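Local coordinates for LPXTG cell wall surface protein (Streptococcus gordonii, PDB 4IGB) that is of unconfirmed function but probably acts as a cell-wall-anchored streptococcal surface adhesin, of which this chain is the N-terminal N1-N2 part, at residues B[20-25]-B[254-259]; B[39-44]-B[91-96]; B[109-114]-B[137-142]; B[220-225]-B[261-266]; B[305-310]-B[397-402]. All blocks are in the same frame, centred on the assembly; numbering follows the deposited sequence.

Overall arrangement
Contacts 1 to 4 lie in the N-terminal domain and contact 5 in the N2 domain, its centre about 46 Å or more from the centres of the others. Contacts 3 and 4 are buried, contacts 1 and 5 partly so, and contact 2 is at the surface. Contacts 2 and 3 share a sheet through the neighbouring strands 84-100 and 103-118; contact 2 pairs its edge strand, whereas contact 3 faces it with aromatic rings from another sheet. Contacts 1 and 4 touch where Ile23 packs on the backbone of Leu224 and Met225. Contact 4 is ladder pairing with a charged arginine, contact 1 an amide-carboxylate grip, and contact 5 a hydroxyl-centred junction of loops.

Contact 1 of 5, residues B[20-25]-B[254-259]; sequences GTDIST and ENNVSG
Both ends of the Asn256 amide grip the 20-25 loop. Its OD1 accepts from Ile23 N at 2.7 Å, the donor sitting in the carbonyl plane on a lone pair. Its ND2 gives a nearly straight bond to Asp22 OD1 at 2.8 Å (N-H...O 178°). The acceptor lies in the plane of the amide, yet is itself met from above its carboxylate plane, the two flat groups being turned 51° apart. With CG anti to its carbonyl carbon (chi1 -65°), Asn256 carries this amide to the loop. Asp22 OD1 takes two more donors from its own loop: Ser24 OG arrives on the syn side at 2.7 Å, and Ser24 N closes an Asx turn at 2.9 Å. Nearby, Asn255 lays its amide carbon CG against Ser24 CA at 3.6 Å; the polar ends of that amide are used by Ser251 O, which accepts from ND2, and by Lys195 NZ, which donates to OD1. One shell further out, Asn226 ND2 bonds to Thr21 O, and Ser258 OG is hydrogen-bonded to Thr248, a residue of the sodium site. The contact thus ties the loop between strands 14-19 and 29-30 to helix 250-256. Three donors on one carboxylate oxygen would be expected to favour the ionised form of Asp22, and the pairing of OD1 with an N-H and ND2 with a carboxylate fixes which way round the Asn256 amide lies.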
# COMPACT_ATOMS: atom_id res chain seq x y z
N GLY B 20 0.09 10.78 -18.15
CA GLY B 20 -1.10 10.29 -18.83
C GLY B 20 -1.59 8.94 -18.35
O GLY B 20 -2.61 8.43 -18.82
N THR B 21 -0.86 8.35 -17.41
CA THR B 21 -1.25 7.05 -16.87
C THR B 21 -2.69 7.04 -16.37
O THR B 21 -3.12 7.94 -15.65
CB THR B 21 -0.30 6.62 -15.75
OG1 THR B 21 0.96 6.25 -16.33
CG2 THR B 21 -0.87 5.43 -15.00
N ASP B 22 -3.45 6.02 -16.77
CA ASP B 22 -4.83 5.88 -16.33
C ASP B 22 -4.90 5.21 -14.95
O ASP B 22 -4.77 3.99 -14.83
CB ASP B 22 -5.62 5.07 -17.37
CG ASP B 22 -7.06 4.83 -16.96
OD1 ASP B 22 -7.48 5.34 -15.89
OD2 ASP B 22 -7.77 4.14 -17.72
N ILE B 23 -5.12 6.00 -13.92
CA ILE B 23 -5.11 5.47 -12.55
C ILE B 23 -6.19 4.39 -12.32
O ILE B 23 -6.01 3.49 -11.50
CB ILE B 23 -5.18 6.62 -11.51
CG1 ILE B 23 -3.92 7.50 -11.62
CG2 ILE B 23 -5.35 6.08 -10.09
CD1 ILE B 23 -3.87 8.63 -10.59
N SER B 24 -7.28 4.45 -13.09
CA SER B 24 -8.37 3.49 -12.96
C SER B 24 -8.05 2.12 -13.54
O SER B 24 -8.75 1.15 -13.25
CB SER B 24 -9.65 4.02 -13.62
OG SER B 24 -9.54 3.89 -15.03
N THR B 25 -7.02 2.02 -14.37
CA THR B 25 -6.67 0.73 -14.97
C THR B 25 -5.30 0.19 -14.50
O THR B 25 -4.72 -0.71 -15.12
CB THR B 25 -6.74 0.76 -16.52
OG1 THR B 25 -5.90 1.81 -17.03
CG2 THR B 25 -8.18 1.00 -16.99
N GLU B 254 -13.26 9.55 -11.36
CA GLU B 254 -13.06 9.43 -9.91
C GLU B 254 -11.62 9.08 -9.55
O GLU B 254 -11.11 9.52 -8.51
CB GLU B 254 -14.04 8.42 -9.31
CG GLU B 254 -15.47 8.93 -9.35
CD GLU B 254 -16.46 7.92 -8.83
OE1 GLU B 254 -16.02 6.85 -8.39
OE2 GLU B 254 -17.68 8.19 -8.87
N ASN B 255 -10.97 8.31 -10.41
CA ASN B 255 -9.57 7.96 -10.24
C ASN B 255 -8.64 9.04 -10.78
O ASN B 255 -7.69 9.45 -10.11
CB ASN B 255 -9.26 6.66 -10.97
CG ASN B 255 -9.76 5.45 -10.23
OD1 ASN B 255 -9.03 4.83 -9.45
ND2 ASN B 255 -11.03 5.10 -10.46
N ASN B 256 -8.92 9.49 -12.00
CA ASN B 256 -8.02 10.41 -12.69
C ASN B 256 -8.23 11.89 -12.40
O ASN B 256 -7.26 12.64 -12.31
CB ASN B 256 -8.05 10.12 -14.20
CG ASN B 256 -7.50 8.74 -14.54
OD1 ASN B 256 -6.36 8.41 -14.21
ND2 ASN B 256 -8.32 7.91 -15.19
N VAL B 257 -9.48 12.31 -12.26
CA VAL B 257 -9.78 13.71 -11.99
C VAL B 257 -9.82 14.03 -10.49
O VAL B 257 -9.33 15.09 -10.05
CB VAL B 257 -11.12 14.12 -12.63
CG1 VAL B 257 -11.53 15.50 -12.13
CG2 VAL B 257 -11.02 14.09 -14.17
N SER B 258 -10.41 13.14 -9.70
CA SER B 258 -10.56 13.40 -8.28
C SER B 258 -9.88 12.35 -7.39
O SER B 258 -10.25 12.19 -6.23
CB SER B 258 -12.04 13.52 -7.92
OG SER B 258 -12.74 12.30 -8.18
N GLY B 259 -8.89 11.65 -7.93
CA GLY B 259 -8.16 10.65 -7.16
C GLY B 259 -6.66 10.67 -7.40
O GLY B 259 -6.16 11.46 -8.19

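Contact 2 of 5, residues B[39-44]-B[91-96]; sequences SVLSKS and SLKFTN
Val40 and Leu92 turn their side chains to the same face of an antiparallel pair, where Val40 CG2 meets Leu92 CD2 at 3.6 Å with the two branches crossing at a slant. The other face carries Ser39, Ser42, Ser91 and Lys93. Between them Leu41 bends inward, CG anti to its carbonyl carbon (chi1 -60°), and brings CD2 to within 3.8 Å of Lys93 CB, while its CB lies beside Ser91 OG. Lys93 then runs out extended, away from Leu41, to a long and weak ion pair with Asp106. The odd placing of Leu41 follows from a classic beta bulge: Leu41 N bonds to Ser91 O at 2.9 Å, and Ser42 N reaches the same oxygen in a weak bond. The hydrogen-bonded pairs are Ser39 with Lys93, where Ser39 N meets Lys93 O at 2.7 Å, and Ser42 with Ser91, where Ser91 N bonds to Ser42 O at 2.9 Å. A water held by Ser39 OG at 2.7 Å also bonds to Lys93 O and Thr95 OG1, extending the polar side of the pair. Within the chain, strand 38-43 is the edge of an eight-stranded antiparallel sheet; strand 84-100 stands between it and strand 103-118, and Leu92 points from this sheet to Phe139 on strand 135-142 of another.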
# COMPACT_ATOMS: atom_id res chain seq x y z
N SER B 39 -11.26 -8.32 12.39
CA SER B 39 -11.49 -8.48 13.83
C SER B 39 -11.20 -7.16 14.54
O SER B 39 -10.42 -6.34 14.07
CB SER B 39 -10.64 -9.62 14.40
OG SER B 39 -9.27 -9.44 14.09
N VAL B 40 -11.89 -6.93 15.65
CA VAL B 40 -11.67 -5.72 16.42
C VAL B 40 -10.67 -6.05 17.53
O VAL B 40 -10.96 -6.84 18.42
CB VAL B 40 -13.00 -5.21 17.03
CG1 VAL B 40 -12.75 -4.04 17.97
CG2 VAL B 40 -13.97 -4.81 15.93
N LEU B 41 -9.48 -5.46 17.45
CA LEU B 41 -8.45 -5.66 18.46
C LEU B 41 -8.80 -4.88 19.73
O LEU B 41 -8.58 -5.35 20.85
CB LEU B 41 -7.08 -5.20 17.93
CG LEU B 41 -6.55 -5.89 16.67
CD1 LEU B 41 -5.06 -5.55 16.43
CD2 LEU B 41 -6.72 -7.40 16.79
N SER B 42 -9.34 -3.69 19.56
CA SER B 42 -9.91 -2.97 20.69
C SER B 42 -10.84 -1.90 20.15
O SER B 42 -10.71 -1.49 19.00
CB SER B 42 -8.81 -2.33 21.54
OG SER B 42 -8.15 -1.30 20.81
N LYS B 43 -11.76 -1.44 20.98
CA LYS B 43 -12.59 -0.31 20.63
C LYS B 43 -13.03 0.36 21.92
O LYS B 43 -13.26 -0.30 22.92
CB LYS B 43 -13.81 -0.74 19.79
CG LYS B 43 -14.77 -1.64 20.52
CD LYS B 43 -16.05 -1.86 19.73
CE LYS B 43 -17.00 -2.74 20.50
NZ LYS B 43 -18.00 -3.38 19.61
N SER B 44 -13.14 1.68 21.92
CA SER B 44 -13.55 2.36 23.15
C SER B 44 -15.07 2.25 23.36
O SER B 44 -15.80 1.86 22.45
CB SER B 44 -13.07 3.80 23.15
OG SER B 44 -13.85 4.61 22.28
N SER B 91 -9.45 -0.03 16.82
CA SER B 91 -8.29 -0.69 16.25
C SER B 91 -8.70 -2.03 15.62
O SER B 91 -9.33 -2.86 16.28
CB SER B 91 -7.24 -0.93 17.35
OG SER B 91 -6.23 -1.80 16.88
N LEU B 92 -8.35 -2.23 14.35
CA LEU B 92 -8.80 -3.41 13.62
C LEU B 92 -7.67 -4.25 13.07
O LEU B 92 -6.60 -3.75 12.77
CB LEU B 92 -9.68 -2.99 12.43
CG LEU B 92 -10.90 -2.15 12.79
CD1 LEU B 92 -11.53 -1.60 11.53
CD2 LEU B 92 -11.88 -2.99 13.59
N LYS B 93 -7.96 -5.52 12.86
CA LYS B 93 -7.06 -6.36 12.10
C LYS B 93 -7.85 -7.05 10.98
O LYS B 93 -8.95 -7.54 11.21
CB LYS B 93 -6.41 -7.40 13.02
CG LYS B 93 -5.43 -8.30 12.31
CD LYS B 93 -4.93 -9.39 13.23
CE LYS B 93 -4.06 -10.39 12.46
NZ LYS B 93 -3.35 -11.31 13.40
N PHE B 94 -7.28 -7.06 9.77
CA PHE B 94 -7.78 -7.91 8.71
C PHE B 94 -6.78 -9.03 8.53
O PHE B 94 -5.65 -8.79 8.15
CB PHE B 94 -7.97 -7.14 7.40
CG PHE B 94 -8.98 -6.04 7.48
CD1 PHE B 94 -10.27 -6.23 7.03
CD2 PHE B 94 -8.63 -4.80 7.99
CE1 PHE B 94 -11.22 -5.21 7.12
CE2 PHE B 94 -9.56 -3.77 8.09
CZ PHE B 94 -10.86 -3.98 7.64
N THR B 95 -7.20 -10.26 8.82
CA THR B 95 -6.29 -11.40 8.79
C THR B 95 -6.28 -12.13 7.44
O THR B 95 -7.33 -12.43 6.88
CB THR B 95 -6.64 -12.43 9.90
OG1 THR B 95 -6.61 -11.80 11.18
CG2 THR B 95 -5.63 -13.58 9.90
N ASN B 96 -5.08 -12.44 6.95
CA ASN B 96 -4.93 -13.16 5.69
C ASN B 96 -5.62 -12.43 4.54
O ASN B 96 -6.60 -12.92 3.99
CB ASN B 96 -5.46 -14.59 5.79
CG ASN B 96 -5.08 -15.42 4.60
OD1 ASN B 96 -4.21 -15.03 3.82
ND2 ASN B 96 -5.73 -16.57 4.43
O HOH W 1 -9.13 -10.61 11.69

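Contact 3 of 5, residues B[109-114]-B[137-142]; sequences LNFNKV and EFFSIS
On the side of strand 109-114 turned away from the Phe111 ring and its partners Phe138 and Phe139, Asn110 ND2 donates to Asn112 OD1 at 2.9 Å, while Asn112 ND2 is taken by both Thr177 OG1 and Asp175 OD1. The opposite side is apolar and carries the contact. Phe138 presents its edge to the face of Phe111: CE1 stands over the middle of that ring, the centroids are 5.3 Å apart and the planes lie at 86°, a T-shaped pair. Phe111 in turn offers its own edge to the face of Phe139, at a centroid spacing of 5.0 Å and 67° between planes. The closest touch is here, Phe111 CZ to Phe139 CD1 at 3.3 Å, which marks tight packing. These strands belong to two antiparallel sheets laid face to face, as in a beta sandwich; the axes of segments 109-114 and 137-142 approach to 10.2 Å, with the three rings clustered in the layer between. Two successive residues can send rings into that layer because Phe138 and Phe139 form a classic beta bulge opposite Phe72. Phe138 holds CG between its backbone N and carbonyl carbon (chi1 77°), which turns CD1 against Val114 CG2 at 4.0 Å. Past the other end of the cluster, Leu109 CD2 comes up to Phe139 CE1 at 3.9 Å, and Phe150 and Val176 close round Leu109.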
# COMPACT_ATOMS: atom_id res chain seq x y z
N LEU B 109 -5.64 -1.65 10.85
CA LEU B 109 -6.23 -0.35 10.60
C LEU B 109 -6.57 0.27 11.95
O LEU B 109 -7.50 -0.16 12.64
CB LEU B 109 -7.48 -0.47 9.73
CG LEU B 109 -8.00 0.83 9.13
CD1 LEU B 109 -6.96 1.37 8.18
CD2 LEU B 109 -9.34 0.63 8.42
N ASN B 110 -5.79 1.27 12.34
CA ASN B 110 -6.00 1.93 13.62
C ASN B 110 -6.53 3.35 13.46
O ASN B 110 -5.93 4.18 12.76
CB ASN B 110 -4.72 1.90 14.46
CG ASN B 110 -4.99 2.24 15.91
OD1 ASN B 110 -5.61 1.47 16.63
ND2 ASN B 110 -4.55 3.42 16.34
N PHE B 111 -7.67 3.61 14.07
CA PHE B 111 -8.17 4.96 14.19
C PHE B 111 -7.49 5.60 15.38
O PHE B 111 -7.81 5.30 16.53
CB PHE B 111 -9.70 5.00 14.32
CG PHE B 111 -10.41 4.70 13.04
CD1 PHE B 111 -10.51 3.40 12.57
CD2 PHE B 111 -10.93 5.74 12.27
CE1 PHE B 111 -11.14 3.12 11.37
CE2 PHE B 111 -11.57 5.46 11.05
CZ PHE B 111 -11.67 4.15 10.61
N ASN B 112 -6.53 6.47 15.10
CA ASN B 112 -5.77 7.12 16.16
C ASN B 112 -6.64 8.15 16.84
O ASN B 112 -6.56 8.36 18.04
CB ASN B 112 -4.54 7.79 15.58
CG ASN B 112 -3.69 6.81 14.78
OD1 ASN B 112 -3.29 5.76 15.30
ND2 ASN B 112 -3.46 7.12 13.51
N LYS B 113 -7.48 8.80 16.03
CA LYS B 113 -8.36 9.82 16.54
C LYS B 113 -9.45 10.11 15.52
O LYS B 113 -9.20 10.15 14.31
CB LYS B 113 -7.59 11.12 16.85
CG LYS B 113 -8.46 12.24 17.39
CD LYS B 113 -7.68 13.53 17.63
CE LYS B 113 -6.77 13.40 18.85
NZ LYS B 113 -5.83 14.56 18.97
N VAL B 114 -10.66 10.29 16.01
CA VAL B 114 -11.73 10.85 15.19
C VAL B 114 -12.27 12.05 15.95
O VAL B 114 -12.61 11.95 17.13
CB VAL B 114 -12.86 9.83 14.93
CG1 VAL B 114 -14.03 10.48 14.14
CG2 VAL B 114 -12.31 8.59 14.21
N GLU B 137 -21.95 8.71 12.33
CA GLU B 137 -21.26 7.75 11.47
C GLU B 137 -19.78 8.10 11.33
O GLU B 137 -19.42 9.27 11.22
CB GLU B 137 -21.93 7.77 10.10
CG GLU B 137 -21.37 6.76 9.10
CD GLU B 137 -21.83 5.34 9.37
OE1 GLU B 137 -22.95 5.14 9.91
OE2 GLU B 137 -21.07 4.40 9.05
N PHE B 138 -18.90 7.10 11.32
CA PHE B 138 -17.52 7.37 10.93
C PHE B 138 -16.86 6.32 10.05
O PHE B 138 -15.91 6.63 9.33
CB PHE B 138 -16.63 7.71 12.15
CG PHE B 138 -16.23 6.52 12.97
CD1 PHE B 138 -14.98 5.94 12.80
CD2 PHE B 138 -17.09 5.99 13.94
CE1 PHE B 138 -14.60 4.85 13.57
CE2 PHE B 138 -16.71 4.90 14.70
CZ PHE B 138 -15.47 4.33 14.53
N PHE B 139 -17.36 5.09 10.07
CA PHE B 139 -16.65 3.99 9.43
C PHE B 139 -17.53 2.78 9.16
O PHE B 139 -18.35 2.40 10.00
CB PHE B 139 -15.46 3.57 10.32
CG PHE B 139 -14.69 2.39 9.80
CD1 PHE B 139 -13.84 2.51 8.71
CD2 PHE B 139 -14.79 1.15 10.43
CE1 PHE B 139 -13.11 1.42 8.24
CE2 PHE B 139 -14.06 0.05 9.97
CZ PHE B 139 -13.23 0.19 8.87
N SER B 140 -17.35 2.16 7.99
CA SER B 140 -18.05 0.92 7.71
C SER B 140 -17.19 0.05 6.83
O SER B 140 -16.28 0.53 6.14
CB SER B 140 -19.42 1.17 7.03
OG SER B 140 -19.26 1.70 5.72
N ILE B 141 -17.50 -1.25 6.87
CA ILE B 141 -16.87 -2.23 6.00
C ILE B 141 -17.96 -2.92 5.19
O ILE B 141 -18.90 -3.47 5.75
CB ILE B 141 -16.12 -3.28 6.82
CG1 ILE B 141 -15.09 -2.60 7.72
CG2 ILE B 141 -15.47 -4.32 5.91
CD1 ILE B 141 -14.37 -3.56 8.66
N SER B 142 -17.84 -2.88 3.87
CA SER B 142 -18.81 -3.52 3.00
C SER B 142 -18.29 -3.53 1.58
O SER B 142 -17.30 -2.88 1.27
CB SER B 142 -20.12 -2.75 2.98
OG SER B 142 -19.99 -1.62 2.12

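Contact 4 of 5, residues B[220-225]-B[261-266]; sequences VNLRLM and ALRSNS
Leu222 lays its CD2 over one face of the Arg263 guanidinium, offset toward the rim, with NH1 the nearest atom at 3.7 Å. At the edge of the same group NH1 donates to Asn221 OD1 at 3.1 Å; amide and guanidinium run side by side with their planes only 27° apart. A bend at chi3 (-66°) brings the arginine's flat end over to these residues. Its main partners are charged: Glu288 OE2 forms a salt bridge with NE and Asp418 OD2 with NH1, Asp418 lying in the N2 domain, which makes this a point of contact between the domains. In the backbone of the same residue, Arg263 O is gripped twice, by Asn221 N at 2.9 Å and Leu222 N at 3.1 Å, the signature of a classic beta bulge. Regular antiparallel pairing follows, with Leu224 N to Ala261 O at 2.7 Å. On the other face of the ladder Leu262 CD2 touches Arg223 CG at 3.8 Å. Where the strands part, one water donates to Asn265 OD1 and accepts from Asn221 ND2, and another joins Asn265 ND2 to Val220 O. In the five-stranded mixed sheet, strand 220-226 has strand 14-19 parallel on its far side and strand 261-264 borders strand 193-194, while Trp242 of strand 239-243 and Tyr216 of helix 216-219 pack on Arg223 and Leu262.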
# COMPACT_ATOMS: atom_id res chain seq x y z
N VAL B 220 6.16 9.23 2.29
CA VAL B 220 5.75 8.75 0.99
C VAL B 220 6.91 8.79 -0.00
O VAL B 220 7.67 9.78 -0.08
CB VAL B 220 4.51 9.53 0.47
CG1 VAL B 220 4.20 9.18 -0.96
CG2 VAL B 220 3.32 9.22 1.35
N ASN B 221 7.05 7.70 -0.74
CA ASN B 221 8.08 7.56 -1.76
C ASN B 221 7.63 8.09 -3.12
O ASN B 221 8.39 8.78 -3.80
CB ASN B 221 8.49 6.09 -1.90
CG ASN B 221 9.56 5.88 -2.98
OD1 ASN B 221 9.24 5.58 -4.12
ND2 ASN B 221 10.82 6.03 -2.61
N LEU B 222 6.39 7.80 -3.50
CA LEU B 222 5.90 8.20 -4.82
C LEU B 222 4.43 8.59 -4.83
O LEU B 222 3.56 7.84 -4.34
CB LEU B 222 6.18 7.09 -5.84
CG LEU B 222 5.70 7.22 -7.29
CD1 LEU B 222 6.09 8.55 -7.87
CD2 LEU B 222 6.30 6.11 -8.15
N ARG B 223 4.14 9.76 -5.39
CA ARG B 223 2.76 10.21 -5.54
C ARG B 223 2.41 10.39 -7.01
O ARG B 223 2.99 11.24 -7.70
CB ARG B 223 2.50 11.51 -4.80
CG ARG B 223 1.05 11.97 -4.90
CD ARG B 223 0.95 13.41 -5.37
NE ARG B 223 1.37 13.57 -6.76
CZ ARG B 223 1.43 14.74 -7.39
NH1 ARG B 223 1.11 15.86 -6.75
NH2 ARG B 223 1.81 14.79 -8.66
N LEU B 224 1.48 9.59 -7.50
CA LEU B 224 1.11 9.66 -8.90
C LEU B 224 -0.23 10.37 -9.08
O LEU B 224 -1.18 10.07 -8.38
CB LEU B 224 1.03 8.27 -9.51
CG LEU B 224 0.42 8.27 -10.92
CD1 LEU B 224 1.44 8.78 -11.92
CD2 LEU B 224 -0.07 6.88 -11.31
N MET B 225 -0.27 11.31 -10.02
CA MET B 225 -1.52 11.91 -10.47
C MET B 225 -1.64 11.76 -11.97
O MET B 225 -0.64 11.66 -12.67
CB MET B 225 -1.58 13.39 -10.17
CG MET B 225 -1.90 13.77 -8.76
SD MET B 225 -2.00 15.55 -8.66
CE MET B 225 -2.52 15.76 -6.95
N ALA B 261 -2.65 8.21 -6.51
CA ALA B 261 -2.01 7.01 -6.00
C ALA B 261 -0.75 7.36 -5.23
O ALA B 261 0.03 8.21 -5.67
CB ALA B 261 -1.69 6.03 -7.12
N LEU B 262 -0.57 6.70 -4.10
CA LEU B 262 0.53 6.97 -3.18
C LEU B 262 1.23 5.67 -2.78
O LEU B 262 0.57 4.74 -2.28
CB LEU B 262 -0.00 7.66 -1.92
CG LEU B 262 -0.78 8.98 -2.09
CD1 LEU B 262 -2.02 9.02 -1.23
CD2 LEU B 262 0.11 10.17 -1.74
N ARG B 263 2.53 5.61 -3.02
CA ARG B 263 3.36 4.50 -2.57
C ARG B 263 4.18 4.95 -1.37
O ARG B 263 4.96 5.88 -1.47
CB ARG B 263 4.28 4.03 -3.69
CG ARG B 263 5.35 3.02 -3.22
CD ARG B 263 6.58 3.07 -4.09
NE ARG B 263 6.34 2.61 -5.47
CZ ARG B 263 7.19 2.86 -6.47
NH1 ARG B 263 8.29 3.57 -6.24
NH2 ARG B 263 6.94 2.40 -7.69
N SER B 264 3.95 4.31 -0.22
CA SER B 264 4.66 4.65 1.01
C SER B 264 6.16 4.32 0.96
O SER B 264 6.60 3.51 0.15
CB SER B 264 4.03 3.95 2.22
OG SER B 264 4.77 4.20 3.41
N ASN B 265 6.93 4.95 1.83
CA ASN B 265 8.29 4.51 2.11
C ASN B 265 8.33 3.18 2.86
O ASN B 265 9.38 2.53 2.92
CB ASN B 265 9.03 5.56 2.96
CG ASN B 265 9.44 6.77 2.15
OD1 ASN B 265 9.65 6.67 0.95
ND2 ASN B 265 9.58 7.92 2.82
N SER B 266 7.21 2.80 3.47
CA SER B 266 7.21 1.62 4.36
C SER B 266 5.98 0.75 4.13
O SER B 266 5.25 0.92 3.15
CB SER B 266 7.26 2.04 5.83
OG SER B 266 6.05 2.69 6.22
O HOH W 2 10.03 10.31 1.23
O HOH W 3 11.75 7.56 -0.34

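Contact 5 of 5, residues B[305-310]-B[397-402]; sequences AKDGQD and TNKKVE
The loop between strands 295-304 and 310-317 of the N2 domain meets the end of strand 389-397 and the following 3-10 segment 399-402 here, and Thr397, last residue of that strand, threads its hydroxyl between Lys306 and Gln309. OG1 donates to Lys306 O at 2.6 Å, on a lone pair in the carbonyl plane, and accepts from Gln309 N at 2.7 Å. Its place between the backbone N and carbonyl carbon (chi1 59°) turns OG1 into the loop and sets CG2 near Gln309 CB. The backbone of Thr397 adds two bonds: Thr397 N to Gln309 O at 2.9 Å and Gly308 N to Thr397 O at 2.8 Å. Gly308 has a positive phi (64°), a conformation that favours glycine. Further along, Glu402 reaches over with an extended chain, and its OE2 accepts from Asp307 N at 3.0 Å in a nearly straight bond, met from above the carboxylate plane. Alongside, Val401 CG1 fits against Lys306 C at 3.3 Å. Asp307 OD2 stands 4.1 Å from Lys399 NZ, opposite charges too far apart for a salt bridge. The 3-10 segment is opened by an Asx turn, in which Asn398 OD1 accepts from Lys400 N. The bond from Thr397 N to Gln309 O lies where the antiparallel pairing of strands 310-317 and 389-397 runs out, in a domain of the Adhesin clan.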
# COMPACT_ATOMS: atom_id res chain seq x y z
N ALA B 305 31.87 -31.98 -0.48
CA ALA B 305 32.22 -30.94 0.47
C ALA B 305 33.71 -30.63 0.38
O ALA B 305 34.44 -30.78 1.36
CB ALA B 305 31.85 -31.36 1.88
N LYS B 306 34.15 -30.20 -0.80
CA LYS B 306 35.56 -29.91 -1.04
C LYS B 306 35.76 -28.53 -1.63
O LYS B 306 34.89 -28.01 -2.31
CB LYS B 306 36.17 -30.95 -1.99
CG LYS B 306 36.56 -32.26 -1.33
CD LYS B 306 35.86 -33.45 -1.97
CE LYS B 306 36.57 -34.75 -1.63
NZ LYS B 306 36.85 -34.87 -0.17
N ASP B 307 36.93 -27.96 -1.38
CA ASP B 307 37.36 -26.70 -1.98
C ASP B 307 37.31 -26.77 -3.52
O ASP B 307 37.41 -27.85 -4.09
CB ASP B 307 38.78 -26.40 -1.52
CG ASP B 307 39.30 -25.08 -2.03
OD1 ASP B 307 38.54 -24.09 -1.98
OD2 ASP B 307 40.46 -25.03 -2.49
N GLY B 308 37.15 -25.62 -4.17
CA GLY B 308 37.19 -25.54 -5.62
C GLY B 308 36.08 -26.28 -6.37
O GLY B 308 36.33 -26.81 -7.46
N GLN B 309 34.88 -26.33 -5.81
CA GLN B 309 33.74 -26.91 -6.52
C GLN B 309 32.86 -25.79 -7.09
O GLN B 309 32.29 -24.98 -6.35
CB GLN B 309 32.89 -27.78 -5.59
CG GLN B 309 33.61 -28.97 -5.00
CD GLN B 309 34.04 -29.96 -6.06
OE1 GLN B 309 35.22 -30.24 -6.20
NE2 GLN B 309 33.07 -30.49 -6.81
N ASP B 310 32.75 -25.75 -8.42
CA ASP B 310 31.91 -24.75 -9.05
C ASP B 310 30.47 -24.82 -8.56
O ASP B 310 29.91 -25.91 -8.37
CB ASP B 310 31.92 -24.92 -10.57
CG ASP B 310 33.21 -24.46 -11.19
OD1 ASP B 310 33.98 -23.76 -10.51
OD2 ASP B 310 33.43 -24.80 -12.38
N THR B 397 33.24 -23.17 -4.33
CA THR B 397 33.50 -23.39 -2.91
C THR B 397 34.96 -23.08 -2.58
O THR B 397 35.84 -23.20 -3.44
CB THR B 397 33.19 -24.83 -2.51
OG1 THR B 397 33.99 -25.73 -3.29
CG2 THR B 397 31.72 -25.13 -2.77
N ASN B 398 35.19 -22.63 -1.35
CA ASN B 398 36.55 -22.38 -0.86
C ASN B 398 36.88 -23.37 0.25
O ASN B 398 36.12 -24.30 0.50
CB ASN B 398 36.69 -20.94 -0.37
CG ASN B 398 35.70 -20.60 0.73
OD1 ASN B 398 35.51 -21.38 1.66
ND2 ASN B 398 35.05 -19.45 0.60
N LYS B 399 38.02 -23.18 0.90
CA LYS B 399 38.46 -24.11 1.93
C LYS B 399 37.43 -24.28 3.05
O LYS B 399 37.30 -25.37 3.62
CB LYS B 399 39.80 -23.67 2.51
CG LYS B 399 40.99 -24.07 1.65
CD LYS B 399 41.13 -25.58 1.64
CE LYS B 399 42.03 -26.05 0.51
NZ LYS B 399 43.32 -25.31 0.45
N LYS B 400 36.68 -23.22 3.34
CA LYS B 400 35.74 -23.25 4.47
C LYS B 400 34.60 -24.24 4.29
O LYS B 400 33.90 -24.55 5.26
CB LYS B 400 35.17 -21.87 4.75
CG LYS B 400 36.19 -20.78 4.85
CD LYS B 400 35.56 -19.53 5.45
CE LYS B 400 36.15 -18.28 4.84
NZ LYS B 400 35.72 -17.06 5.58
N VAL B 401 34.41 -24.73 3.07
CA VAL B 401 33.32 -25.68 2.84
C VAL B 401 33.62 -26.95 3.61
O VAL B 401 32.71 -27.64 4.07
CB VAL B 401 33.14 -26.01 1.34
CG1 VAL B 401 34.34 -26.79 0.80
CG2 VAL B 401 31.86 -26.82 1.13
N GLU B 402 34.91 -27.25 3.74
CA GLU B 402 35.37 -28.47 4.39
C GLU B 402 35.23 -28.36 5.90
O GLU B 402 35.36 -29.35 6.62
CB GLU B 402 36.81 -28.80 3.98
CG GLU B 402 36.92 -29.31 2.54
CD GLU B 402 38.32 -29.17 1.96
OE1 GLU B 402 39.27 -28.88 2.73
OE2 GLU B 402 38.47 -29.36 0.72